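Local coordinates for protein putative surface-anchored fimbrial subunit (Corynebacterium diphtheriae, PDB 3HR6) that probably forms the shaft of the SpaA pilus as its major subunit, built of tandem Ig-like modules stabilised by isopeptide and disulfide bonds, at residues 147-152 / 169-174; 189-194 / 254-259; 302-307 / 369-374. One frame throughout, in Å; residues are numbered along the deposited sequence.

Overall arrangement
The three contacts follow one another along the chain, each closing before the next opens. Contacts 1 and 2 belong to the central, Cna-B-like part of the protein, with centres about 10 Å apart; strands 166-174 and 251-259 are neighbours in one antiparallel sheet, and 187-192 belongs to the mixed sheet that faces it. Contact 3 joins 302-315 to 361-375 in that mixed sheet, about 14 Å between centres from contact 1 and about 16 Å from contact 2. Contact 1 is the hub: K149 reaches D191 of contact 2, and the backbone N of A151 probably donates to Q373 OE1 of contact 3. The central module is thereby tied to the strands that follow it, near the calcium site.

Contact 1. Residues 147-152 / 169-174; sequences PVKTAV and YRVATK
The Y169 ring carries the K149 side chain over one face, CE lying 3.4 Å above the ring plane and offset toward the rim, while the T150 carbonyl oxygen sits in plane at the edge. K149 NZ is 4.0 Å from the ring centroid and only 11° off the normal. Because NZ is covalently linked to N271, forming an isopeptide bond, it meets the ring as an amide nitrogen rather than as a free ammonium group. NZ also hydrogen-bonds OD2 of D191. CG anti to the backbone N (chi1 -176°) and an extended chain carry K149 over the ring. The A151 methyl adds an apolar touch at Y169 CE1.

On the other face of the sheet, the guanidinium of R170 gives NH1 to an in-plane water at 3.0 Å. This water donates to V148 O and also hydrogen-bonds T150 OG1, joining the two strands. Four backbone bonds pair V148 with A172 and T150 with R170 in antiparallel register; the N of T150 meets R170 O at 2.8 Å.

Strand 148-152 is outermost in its sheet, and 166-174 lies between it and 251-259. Beneath Y169 and V171 lies strand 268-276, and V302 packs on K149 and A151.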
ATOM      1  N   PRO A 147       5.562  -5.854   0.913  1.00 13.26           N
ATOM      2  CA  PRO A 147       4.400  -6.620   1.401  1.00 13.44           C
ATOM      3  C   PRO A 147       3.511  -7.085   0.276  1.00 12.47           C
ATOM      4  O   PRO A 147       3.431  -6.451  -0.797  1.00 12.13           O
ATOM      5  CB  PRO A 147       3.634  -5.611   2.279  1.00 11.49           C
ATOM      6  CG  PRO A 147       4.767  -4.649   2.763  1.00 13.02           C
ATOM      7  CD  PRO A 147       5.617  -4.518   1.491  1.00 12.67           C
ATOM      8  N   VAL A 148       2.815  -8.179   0.509  1.00 12.71           N
ATOM      9  CA  VAL A 148       1.949  -8.766  -0.510  1.00 12.69           C
ATOM     10  C   VAL A 148       0.511  -8.460  -0.084  1.00 12.45           C
ATOM     11  O   VAL A 148       0.063  -8.945   0.932  1.00 13.02           O
ATOM     12  CB  VAL A 148       2.160 -10.280  -0.599  1.00 13.41           C
ATOM     13  CG1 VAL A 148       1.165 -10.904  -1.588  1.00 13.86           C
ATOM     14  CG2 VAL A 148       3.611 -10.591  -0.971  1.00 13.11           C
ATOM     15  N   LYS A 149      -0.123  -7.618  -0.879  1.00 13.14           N
ATOM     16  CA  LYS A 149      -1.510  -7.262  -0.708  1.00 12.52           C
ATOM     17  C   LYS A 149      -2.383  -8.047  -1.665  1.00 12.57           C
ATOM     18  O   LYS A 149      -2.145  -8.071  -2.870  1.00 13.30           O
ATOM     19  CB  LYS A 149      -1.719  -5.760  -0.872  1.00 12.80           C
ATOM     20  CG  LYS A 149      -3.151  -5.339  -0.604  1.00 12.26           C
ATOM     21  CD  LYS A 149      -3.363  -3.877  -0.631  1.00 15.43           C
ATOM     22  CE  LYS A 149      -4.855  -3.543  -0.471  1.00 13.56           C
ATOM     23  NZ  LYS A 149      -5.130  -2.152  -0.045  1.00 11.72           N
ATOM     24  N   THR A 150      -3.431  -8.643  -1.141  1.00 11.53           N
ATOM     25  CA  THR A 150      -4.465  -9.297  -1.916  1.00 11.23           C
ATOM     26  C   THR A 150      -5.854  -8.840  -1.503  1.00 12.33           C
ATOM     27  O   THR A 150      -6.047  -8.265  -0.431  1.00 13.66           O
ATOM     28  CB  THR A 150      -4.352 -10.794  -1.780  1.00 11.63           C
ATOM     29  OG1 THR A 150      -4.424 -11.192  -0.383  1.00 12.82           O
ATOM     30  CG2 THR A 150      -3.074 -11.306  -2.477  1.00 12.45           C
ATOM     31  N   ALA A 151      -6.816  -9.145  -2.353  1.00 12.23           N
ATOM     32  CA  ALA A 151      -8.242  -8.899  -2.096  1.00 13.14           C
ATOM     33  C   ALA A 151      -8.950 -10.236  -2.047  1.00 12.63           C
ATOM     34  O   ALA A 151      -8.577 -11.180  -2.733  1.00 13.16           O
ATOM     35  CB  ALA A 151      -8.863  -8.029  -3.169  1.00 11.61           C
ATOM     36  N   VAL A 152      -9.939 -10.313  -1.158  1.00 14.08           N
ATOM     37  CA  VAL A 152     -10.712 -11.506  -0.902  1.00 14.26           C
ATOM     38  C   VAL A 152     -12.192 -11.078  -0.903  1.00 12.44           C
ATOM     39  O   VAL A 152     -12.512  -9.996  -0.464  1.00 13.47           O
ATOM     40  CB  VAL A 152     -10.329 -12.080   0.472  1.00 15.37           C
ATOM     41  CG1 VAL A 152     -11.256 -13.175   0.889  1.00 18.43           C
ATOM     42  CG2 VAL A 152      -8.850 -12.564   0.400  1.00 15.90           C
ATOM     43  N   TYR A 169      -9.332  -6.982   2.312  1.00 13.15           N
ATOM     44  CA  TYR A 169      -7.934  -6.952   1.930  1.00 13.25           C
ATOM     45  C   TYR A 169      -7.080  -7.645   2.951  1.00 12.42           C
ATOM     46  O   TYR A 169      -7.387  -7.666   4.125  1.00 11.49           O
ATOM     47  CB  TYR A 169      -7.448  -5.543   1.759  1.00 13.33           C
ATOM     48  CG  TYR A 169      -8.034  -4.810   0.612  1.00 13.37           C
ATOM     49  CD1 TYR A 169      -7.860  -5.261  -0.687  1.00 12.55           C
ATOM     50  CD2 TYR A 169      -8.776  -3.678   0.808  1.00 16.00           C
ATOM     51  CE1 TYR A 169      -8.431  -4.544  -1.777  1.00 13.98           C
ATOM     52  CE2 TYR A 169      -9.311  -2.968  -0.229  1.00 16.22           C
ATOM     53  CZ  TYR A 169      -9.149  -3.425  -1.519  1.00 12.79           C
ATOM     54  OH  TYR A 169      -9.754  -2.657  -2.487  1.00 16.48           O
ATOM     55  N   ARG A 170      -5.996  -8.215   2.473  1.00 12.45           N
ATOM     56  CA  ARG A 170      -5.020  -8.939   3.274  1.00 11.29           C
ATOM     57  C   ARG A 170      -3.653  -8.415   2.862  1.00 11.18           C
ATOM     58  O   ARG A 170      -3.308  -8.397   1.674  1.00 12.07           O
ATOM     59  CB  ARG A 170      -5.105 -10.425   3.007  1.00 12.53           C
ATOM     60  CG  ARG A 170      -4.115 -11.236   3.752  1.00 11.63           C
ATOM     61  CD  ARG A 170      -4.157 -12.646   3.271  1.00 11.48           C
ATOM     62  NE  ARG A 170      -3.426 -13.547   4.137  1.00 14.09           N
ATOM     63  CZ  ARG A 170      -2.142 -13.856   4.025  1.00 15.01           C
ATOM     64  NH1 ARG A 170      -1.392 -13.335   3.057  1.00 16.53           N
ATOM     65  NH2 ARG A 170      -1.596 -14.725   4.900  1.00 13.00           N
ATOM     66  N   VAL A 171      -2.902  -7.952   3.850  1.00 11.26           N
ATOM     67  CA  VAL A 171      -1.574  -7.406   3.666  1.00 12.07           C
ATOM     68  C   VAL A 171      -0.583  -8.214   4.487  1.00 11.58           C
ATOM     69  O   VAL A 171      -0.626  -8.220   5.752  1.00 11.96           O
ATOM     70  CB  VAL A 171      -1.468  -5.917   4.096  1.00 12.83           C
ATOM     71  CG1 VAL A 171       0.017  -5.400   3.910  1.00 13.48           C
ATOM     72  CG2 VAL A 171      -2.440  -5.057   3.321  1.00 12.29           C
ATOM     73  N   ALA A 172       0.290  -8.936   3.806  1.00 11.34           N
ATOM     74  CA  ALA A 172       1.269  -9.808   4.447  1.00 10.83           C
ATOM     75  C   ALA A 172       2.675  -9.180   4.364  1.00 13.01           C
ATOM     76  O   ALA A 172       3.177  -9.010   3.256  1.00 13.45           O
ATOM     77  CB  ALA A 172       1.276 -11.127   3.805  1.00 10.10           C
ATOM     78  N   THR A 173       3.244  -8.834   5.514  1.00 11.45           N
ATOM     79  CA  THR A 173       4.538  -8.158   5.597  1.00 11.52           C
ATOM     80  C   THR A 173       5.522  -9.036   6.278  1.00 12.12           C
ATOM     81  O   THR A 173       5.283  -9.524   7.355  1.00 11.32           O
ATOM     82  CB  THR A 173       4.392  -6.842   6.404  1.00 11.37           C
ATOM     83  OG1 THR A 173       3.439  -6.001   5.751  1.00 11.49           O
ATOM     84  CG2 THR A 173       5.713  -6.095   6.621  1.00 12.71           C
ATOM     85  N   LYS A 174       6.674  -9.216   5.652  1.00 12.65           N
ATOM     86  CA  LYS A 174       7.736 -10.009   6.211  1.00 12.37           C
ATOM     87  C   LYS A 174       8.512  -9.202   7.221  1.00 12.05           C
ATOM     88  O   LYS A 174       8.802  -8.033   6.960  1.00 12.93           O
ATOM     89  CB  LYS A 174       8.660 -10.491   5.097  1.00 11.92           C
ATOM     90  CG  LYS A 174       7.948 -11.557   4.330  1.00 14.84           C
ATOM     91  CD  LYS A 174       8.702 -12.314   3.316  1.00 20.57           C
ATOM     92  CE  LYS A 174       7.815 -13.469   2.755  1.00 19.95           C
ATOM     93  NZ  LYS A 174       7.432 -14.645   3.662  1.00 20.47           N
TER
HETATM   94  O   HOH W   1      -1.911 -11.177   0.970  1.00 12.69           O

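Contact 2. Residues 189-194 / 254-259; sequences VADKLP and VEFEAP
D191 and F256 meet with the carboxylate and ring planes 86° apart, almost perpendicular. The carboxylate comes to the rim of the ring, where OD2 lies in the ring plane 3.6 Å from F256 CZ, with CE2 slightly farther. Two torsions bring the groups together from facing strands. In D191, CG is anti to the backbone N (chi1 -172°), which sends the carboxylate across the gap; in F256, CG stands between the backbone N and the carbonyl carbon (chi1 66°), raising the ring from strand 251-259 to meet it.

L193 passes F256 in the opposite direction. Its CG and CD1 both come within 4.0 Å of F256 CE1, next to the CZ corner used by D191, while its other methyl, CD2, rests on the CB of A258 at the same distance. At the far end, V189 CG1 and V254 CG2 touch more loosely, 4.4 Å apart. The touching parts run in nearly the same direction on facing sheets, so that only side chains meet. L232 of strand 229-236 packs on both L193 and F256, and V171 lies against V189.

The chemistry is that of a buried carboxylate that meets an aromatic edge and is also paired with K149. OD2 accepts a hydrogen bond from K149 NZ, the nitrogen covalently linked to N271, and the slightly positive ring hydrogens at CZ and CE2 would be expected to suit the same oxygen. A lysine, an asparagine and an acid gathered beside an aromatic ring is the arrangement of intramolecular isopeptide bonds in Gram-positive pilins, where the acid is thought to assist bond formation.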
ATOM      1  N   VAL A 189       2.112  -0.509   9.639  1.00 11.89           N
ATOM      2  CA  VAL A 189       1.551  -0.892   8.343  1.00 11.64           C
ATOM      3  C   VAL A 189       0.372   0.049   8.137  1.00 11.59           C
ATOM      4  O   VAL A 189      -0.525   0.084   8.961  1.00 11.51           O
ATOM      5  CB  VAL A 189       1.122  -2.358   8.259  1.00 11.28           C
ATOM      6  CG1 VAL A 189       0.432  -2.657   6.849  1.00 13.61           C
ATOM      7  CG2 VAL A 189       2.328  -3.285   8.510  1.00 11.70           C
ATOM      8  N   ALA A 190       0.414   0.854   7.052  1.00 11.36           N
ATOM      9  CA  ALA A 190      -0.643   1.814   6.772  1.00 12.50           C
ATOM     10  C   ALA A 190      -1.193   1.599   5.402  1.00 11.91           C
ATOM     11  O   ALA A 190      -0.488   1.178   4.486  1.00 13.16           O
ATOM     12  CB  ALA A 190      -0.138   3.266   6.858  1.00 11.37           C
ATOM     13  N   ASP A 191      -2.478   1.900   5.281  1.00 13.17           N
ATOM     14  CA  ASP A 191      -3.163   1.659   3.999  1.00 13.29           C
ATOM     15  C   ASP A 191      -4.110   2.796   3.781  1.00 13.47           C
ATOM     16  O   ASP A 191      -5.028   3.001   4.585  1.00 12.34           O
ATOM     17  CB  ASP A 191      -3.887   0.299   4.055  1.00 12.74           C
ATOM     18  CG  ASP A 191      -4.462  -0.128   2.713  1.00 13.07           C
ATOM     19  OD1 ASP A 191      -4.949   0.767   1.957  1.00 15.36           O
ATOM     20  OD2 ASP A 191      -4.396  -1.320   2.429  1.00 14.45           O
ATOM     21  N   LYS A 192      -3.882   3.583   2.726  1.00 13.90           N
ATOM     22  CA  LYS A 192      -4.776   4.686   2.395  1.00 14.73           C
ATOM     23  C   LYS A 192      -5.762   4.098   1.425  1.00 14.64           C
ATOM     24  O   LYS A 192      -5.438   3.878   0.243  1.00 14.32           O
ATOM     25  CB  LYS A 192      -4.032   5.892   1.791  1.00 15.09           C
ATOM     26  CG  LYS A 192      -4.867   7.145   1.570  1.00 19.21           C
ATOM     27  CD  LYS A 192      -3.898   8.255   1.054  1.00 22.07           C
ATOM     28  CE  LYS A 192      -4.513   9.604   0.944  1.00 24.67           C
ATOM     29  NZ  LYS A 192      -3.487  10.527   0.414  1.00 23.42           N
ATOM     30  N   LEU A 193      -6.929   3.761   1.945  1.00 13.66           N
ATOM     31  CA  LEU A 193      -7.928   3.081   1.169  1.00 13.88           C
ATOM     32  C   LEU A 193      -8.293   3.937  -0.044  1.00 13.15           C
ATOM     33  O   LEU A 193      -8.340   5.144   0.059  1.00 13.70           O
ATOM     34  CB  LEU A 193      -9.180   2.811   1.992  1.00 13.55           C
ATOM     35  CG  LEU A 193      -9.170   1.624   2.998  1.00 16.24           C
ATOM     36  CD1 LEU A 193      -8.116   1.782   4.068  1.00 16.73           C
ATOM     37  CD2 LEU A 193     -10.532   1.464   3.637  1.00 15.53           C
ATOM     38  N   PRO A 194      -8.634   3.265  -1.156  1.00 13.85           N
ATOM     39  CA  PRO A 194      -9.186   4.077  -2.245  1.00 13.98           C
ATOM     40  C   PRO A 194     -10.465   4.815  -1.849  1.00 12.86           C
ATOM     41  O   PRO A 194     -11.207   4.375  -0.971  1.00 13.36           O
ATOM     42  CB  PRO A 194      -9.456   3.054  -3.354  1.00 14.74           C
ATOM     43  CG  PRO A 194      -9.595   1.766  -2.698  1.00 14.92           C
ATOM     44  CD  PRO A 194      -8.760   1.826  -1.394  1.00 14.98           C
ATOM     45  N   VAL A 254      -2.197  -8.224   8.270  1.00 10.16           N
ATOM     46  CA  VAL A 254      -3.292  -7.336   8.572  1.00  9.98           C
ATOM     47  C   VAL A 254      -4.388  -7.680   7.595  1.00 11.11           C
ATOM     48  O   VAL A 254      -4.160  -7.707   6.358  1.00 11.98           O
ATOM     49  CB  VAL A 254      -2.872  -5.868   8.409  1.00 12.11           C
ATOM     50  CG1 VAL A 254      -4.067  -4.892   8.613  1.00 11.69           C
ATOM     51  CG2 VAL A 254      -1.712  -5.578   9.366  1.00 10.25           C
ATOM     52  N   GLU A 255      -5.580  -7.957   8.121  1.00 10.13           N
ATOM     53  CA  GLU A 255      -6.758  -8.103   7.287  1.00 12.22           C
ATOM     54  C   GLU A 255      -7.833  -7.159   7.705  1.00 11.36           C
ATOM     55  O   GLU A 255      -7.961  -6.849   8.866  1.00 11.13           O
ATOM     56  CB  GLU A 255      -7.309  -9.517   7.331  1.00 12.82           C
ATOM     57  CG  GLU A 255      -6.382 -10.494   6.666  1.00 16.15           C
ATOM     58  CD  GLU A 255      -7.019 -11.879   6.547  1.00 21.52           C
ATOM     59  OE1 GLU A 255      -7.832 -12.266   7.420  1.00 24.42           O
ATOM     60  OE2 GLU A 255      -6.717 -12.562   5.551  1.00 24.34           O
ATOM     61  N   PHE A 256      -8.587  -6.661   6.731  1.00 11.74           N
ATOM     62  CA  PHE A 256      -9.737  -5.833   7.035  1.00 11.99           C
ATOM     63  C   PHE A 256     -10.768  -5.875   5.920  1.00 12.41           C
ATOM     64  O   PHE A 256     -10.454  -6.208   4.776  1.00 12.43           O
ATOM     65  CB  PHE A 256      -9.277  -4.391   7.317  1.00 12.25           C
ATOM     66  CG  PHE A 256      -8.677  -3.680   6.141  1.00 13.84           C
ATOM     67  CD1 PHE A 256      -9.422  -2.833   5.347  1.00 15.29           C
ATOM     68  CD2 PHE A 256      -7.312  -3.846   5.837  1.00 14.49           C
ATOM     69  CE1 PHE A 256      -8.819  -2.175   4.257  1.00 13.32           C
ATOM     70  CE2 PHE A 256      -6.720  -3.204   4.740  1.00 14.68           C
ATOM     71  CZ  PHE A 256      -7.471  -2.350   3.981  1.00 16.73           C
ATOM     72  N   GLU A 257     -11.987  -5.508   6.301  1.00 12.95           N
ATOM     73  CA  GLU A 257     -13.080  -5.351   5.363  1.00 13.19           C
ATOM     74  C   GLU A 257     -13.492  -3.871   5.287  1.00 13.35           C
ATOM     75  O   GLU A 257     -13.349  -3.120   6.252  1.00 13.44           O
ATOM     76  CB  GLU A 257     -14.283  -6.191   5.751  1.00 12.62           C
ATOM     77  CG  GLU A 257     -14.065  -7.668   5.680  1.00 14.66           C
ATOM     78  CD  GLU A 257     -15.356  -8.466   5.847  1.00 16.07           C
ATOM     79  OE1 GLU A 257     -16.440  -7.920   5.553  1.00 21.24           O
ATOM     80  OE2 GLU A 257     -15.285  -9.639   6.267  1.00 17.88           O
ATOM     81  N   ALA A 258     -13.969  -3.472   4.117  1.00 13.48           N
ATOM     82  CA  ALA A 258     -14.588  -2.157   3.979  1.00 13.14           C
ATOM     83  C   ALA A 258     -15.691  -2.197   2.943  1.00 12.56           C
ATOM     84  O   ALA A 258     -15.625  -2.993   2.011  1.00 14.88           O
ATOM     85  CB  ALA A 258     -13.549  -1.135   3.580  1.00 14.88           C
ATOM     86  N   PRO A 259     -16.687  -1.311   3.094  1.00 14.06           N
ATOM     87  CA  PRO A 259     -17.768  -1.285   2.107  1.00 13.46           C
ATOM     88  C   PRO A 259     -17.367  -0.636   0.783  1.00 12.48           C
ATOM     89  O   PRO A 259     -16.716   0.413   0.741  1.00 13.15           O
ATOM     90  CB  PRO A 259     -18.880  -0.527   2.820  1.00 12.71           C
ATOM     91  CG  PRO A 259     -18.280   0.226   3.847  1.00 14.94           C
ATOM     92  CD  PRO A 259     -17.007  -0.503   4.269  1.00 13.92           C
TER

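Contact 3. Residues 302-307 / 369-374; sequences VSSKFG and LGTLQL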
ATOM      1  N   VAL A 302      -3.029  -4.028  -5.737  1.00 11.85           N
ATOM      2  CA  VAL A 302      -4.258  -4.746  -6.002  1.00 12.18           C
ATOM      3  C   VAL A 302      -5.117  -3.813  -6.821  1.00 12.74           C
ATOM      4  O   VAL A 302      -5.261  -2.627  -6.496  1.00 12.73           O
ATOM      5  CB  VAL A 302      -4.988  -5.215  -4.734  1.00 12.07           C
ATOM      6  CG1 VAL A 302      -6.359  -5.881  -5.144  1.00 15.01           C
ATOM      7  CG2 VAL A 302      -4.180  -6.231  -4.043  1.00 14.02           C
ATOM      8  N   SER A 303      -5.631  -4.335  -7.953  1.00 12.19           N
ATOM      9  CA  SER A 303      -6.539  -3.534  -8.772  1.00 12.42           C
ATOM     10  C   SER A 303      -7.766  -4.347  -9.164  1.00 12.35           C
ATOM     11  O   SER A 303      -7.679  -5.332  -9.884  1.00 12.54           O
ATOM     12  CB  SER A 303      -5.850  -3.002 -10.014  1.00 10.83           C
ATOM     13  OG  SER A 303      -6.723  -2.210 -10.867  1.00 13.06           O
ATOM     14  N   SER A 304      -8.911  -3.953  -8.634  1.00 12.52           N
ATOM     15  CA  SER A 304     -10.168  -4.623  -8.935  1.00 13.36           C
ATOM     16  C   SER A 304     -10.887  -3.855 -10.015  1.00 13.51           C
ATOM     17  O   SER A 304     -10.961  -2.639  -9.962  1.00 13.08           O
ATOM     18  CB  SER A 304     -11.014  -4.717  -7.672  1.00 13.03           C
ATOM     19  OG  SER A 304     -10.333  -5.533  -6.722  1.00 11.38           O
ATOM     20  N   LYS A 305     -11.384  -4.567 -11.023  1.00 13.15           N
ATOM     21  CA  LYS A 305     -11.879  -3.950 -12.236  1.00 11.52           C
ATOM     22  C   LYS A 305     -13.401  -3.929 -12.228  1.00 11.47           C
ATOM     23  O   LYS A 305     -14.019  -4.930 -11.922  1.00 13.11           O
ATOM     24  CB  LYS A 305     -11.387  -4.772 -13.417  1.00 11.80           C
ATOM     25  CG  LYS A 305      -9.897  -5.115 -13.379  1.00 11.17           C
ATOM     26  CD  LYS A 305      -9.025  -3.866 -13.397  1.00 11.40           C
ATOM     27  CE  LYS A 305      -7.560  -4.260 -13.478  1.00 12.09           C
ATOM     28  NZ  LYS A 305      -6.656  -3.087 -13.548  1.00 11.43           N
ATOM     29  N   PHE A 306     -13.961  -2.789 -12.615  1.00 12.03           N
ATOM     30  CA  PHE A 306     -15.401  -2.585 -12.551  1.00 11.63           C
ATOM     31  C   PHE A 306     -15.942  -2.307 -13.918  1.00 11.55           C
ATOM     32  O   PHE A 306     -15.246  -1.861 -14.823  1.00 11.76           O
ATOM     33  CB  PHE A 306     -15.769  -1.457 -11.584  1.00 12.16           C
ATOM     34  CG  PHE A 306     -15.736  -1.885 -10.140  1.00 14.38           C
ATOM     35  CD1 PHE A 306     -14.526  -2.163  -9.504  1.00 13.05           C
ATOM     36  CD2 PHE A 306     -16.908  -2.079  -9.443  1.00 13.59           C
ATOM     37  CE1 PHE A 306     -14.514  -2.593  -8.174  1.00 15.22           C
ATOM     38  CE2 PHE A 306     -16.887  -2.488  -8.118  1.00 14.90           C
ATOM     39  CZ  PHE A 306     -15.702  -2.768  -7.490  1.00 14.85           C
ATOM     40  N   GLY A 307     -17.239  -2.598 -14.051  1.00 11.29           N
ATOM     41  CA  GLY A 307     -17.931  -2.349 -15.317  1.00 11.75           C
ATOM     42  C   GLY A 307     -19.335  -1.841 -15.098  1.00 12.28           C
ATOM     43  O   GLY A 307     -19.855  -1.807 -13.993  1.00 11.70           O
ATOM     44  N   LEU A 369     -15.922  -6.959 -11.656  1.00 11.88           N
ATOM     45  CA  LEU A 369     -15.678  -8.022 -12.601  1.00 11.53           C
ATOM     46  C   LEU A 369     -14.596  -9.008 -12.195  1.00 12.07           C
ATOM     47  O   LEU A 369     -14.693 -10.187 -12.455  1.00 13.32           O
ATOM     48  CB  LEU A 369     -15.303  -7.388 -13.932  1.00 11.84           C
ATOM     49  CG  LEU A 369     -16.377  -6.539 -14.551  1.00 12.97           C
ATOM     50  CD1 LEU A 369     -15.779  -5.827 -15.742  1.00 11.89           C
ATOM     51  CD2 LEU A 369     -17.543  -7.391 -15.033  1.00 13.82           C
ATOM     52  N   GLY A 370     -13.567  -8.493 -11.524  1.00 11.65           N
ATOM     53  CA  GLY A 370     -12.430  -9.315 -11.153  1.00 12.28           C
ATOM     54  C   GLY A 370     -11.306  -8.474 -10.603  1.00 11.62           C
ATOM     55  O   GLY A 370     -11.453  -7.256 -10.510  1.00 12.16           O
ATOM     56  N   THR A 371     -10.190  -9.131 -10.282  1.00 11.92           N
ATOM     57  CA  THR A 371      -9.090  -8.493  -9.560  1.00 11.32           C
ATOM     58  C   THR A 371      -7.736  -8.965 -10.085  1.00 10.57           C
ATOM     59  O   THR A 371      -7.507 -10.145 -10.358  1.00 12.69           O
ATOM     60  CB  THR A 371      -9.183  -8.772  -8.063  1.00 11.83           C
ATOM     61  OG1 THR A 371     -10.435  -8.286  -7.605  1.00 12.30           O
ATOM     62  CG2 THR A 371      -8.063  -8.041  -7.325  1.00 11.72           C
ATOM     63  N   LEU A 372      -6.841  -8.000 -10.228  1.00 11.34           N
ATOM     64  CA  LEU A 372      -5.437  -8.206 -10.605  1.00 10.95           C
ATOM     65  C   LEU A 372      -4.637  -8.010  -9.314  1.00 13.05           C
ATOM     66  O   LEU A 372      -4.755  -6.981  -8.626  1.00 13.30           O
ATOM     67  CB  LEU A 372      -5.013  -7.166 -11.637  1.00 11.16           C
ATOM     68  CG  LEU A 372      -3.581  -7.270 -12.125  1.00 13.39           C
ATOM     69  CD1 LEU A 372      -3.384  -8.543 -12.989  1.00 13.79           C
ATOM     70  CD2 LEU A 372      -3.161  -6.011 -12.928  1.00 12.66           C
ATOM     71  N   GLN A 373      -3.920  -9.058  -8.942  1.00 13.53           N
ATOM     72  CA  GLN A 373      -3.100  -9.059  -7.745  0.50 14.03           C
ATOM     73  C   GLN A 373      -1.955 -10.052  -7.907  1.00 14.37           C
ATOM     74  O   GLN A 373      -1.977 -10.919  -8.795  1.00 14.01           O
ATOM     75  CB  GLN A 373      -3.955  -9.443  -6.540  0.50 14.28           C
ATOM     76  CG  GLN A 373      -4.673 -10.770  -6.724  0.50 14.45           C
ATOM     77  CD  GLN A 373      -5.833 -10.947  -5.783  0.50 15.40           C
ATOM     78  OE1 GLN A 373      -5.805 -10.485  -4.646  0.50 15.82           O
ATOM     79  NE2 GLN A 373      -6.854 -11.666  -6.242  0.50 14.66           N
ATOM     80  N   LEU A 374      -0.999  -9.971  -6.985  1.00 16.11           N
ATOM     81  CA  LEU A 374       0.152 -10.824  -7.006  1.00 19.04           C
ATOM     82  C   LEU A 374      -0.184 -12.225  -6.514  1.00 21.35           C
ATOM     83  O   LEU A 374      -0.843 -12.407  -5.498  1.00 22.43           O
ATOM     84  CB  LEU A 374       1.227 -10.178  -6.127  1.00 19.39           C
ATOM     85  CG  LEU A 374       2.657 -10.508  -6.365  1.00 23.20           C
ATOM     86  CD1 LEU A 374       3.060 -10.095  -7.766  1.00 21.18           C
ATOM     87  CD2 LEU A 374       3.459  -9.783  -5.292  1.00 22.03           C
TER
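S304 and T371 turn their hydroxyls toward each other by matching torsions: S304 OG (chi1 -64°) and T371 OG1 (chi1 -58°) each lie anti to their own carbonyl carbon. Facing across a non-hydrogen-bonded pair, OG and OG1 share a hydrogen bond of 2.9 Å. H368 provides T371 OG1 with a second partner. The same rotation directs T371 CG2 toward V302, whose CG1 it meets at 3.5 Å.

On the other face, the K305 chain bends beyond CG and folds back along its own strand, giving NZ to S303 OG at 2.8 Å; NZ also donates to T420 O, and S303 OG bonds with D270. L372 shares this face. Backbone bonds hold the antiparallel strands: S303 and L372 exchange a pair, the N of L372 meeting S303 O almost straight (177°), while K305 N binds G370 O and its carbonyl takes the N of L369. The L369 CD1 methyl closes the end against G307.

Strand 302-315 lies between 361-375 and 268-276, with 378-383 on the far side of 361-375. F161, in the calcium-site loop, touches S304 and T371. The V302 end of the contact faces strand 148-152, where Q373 OE1, in one of its conformers, probably accepts a hydrogen bond from the N of A151.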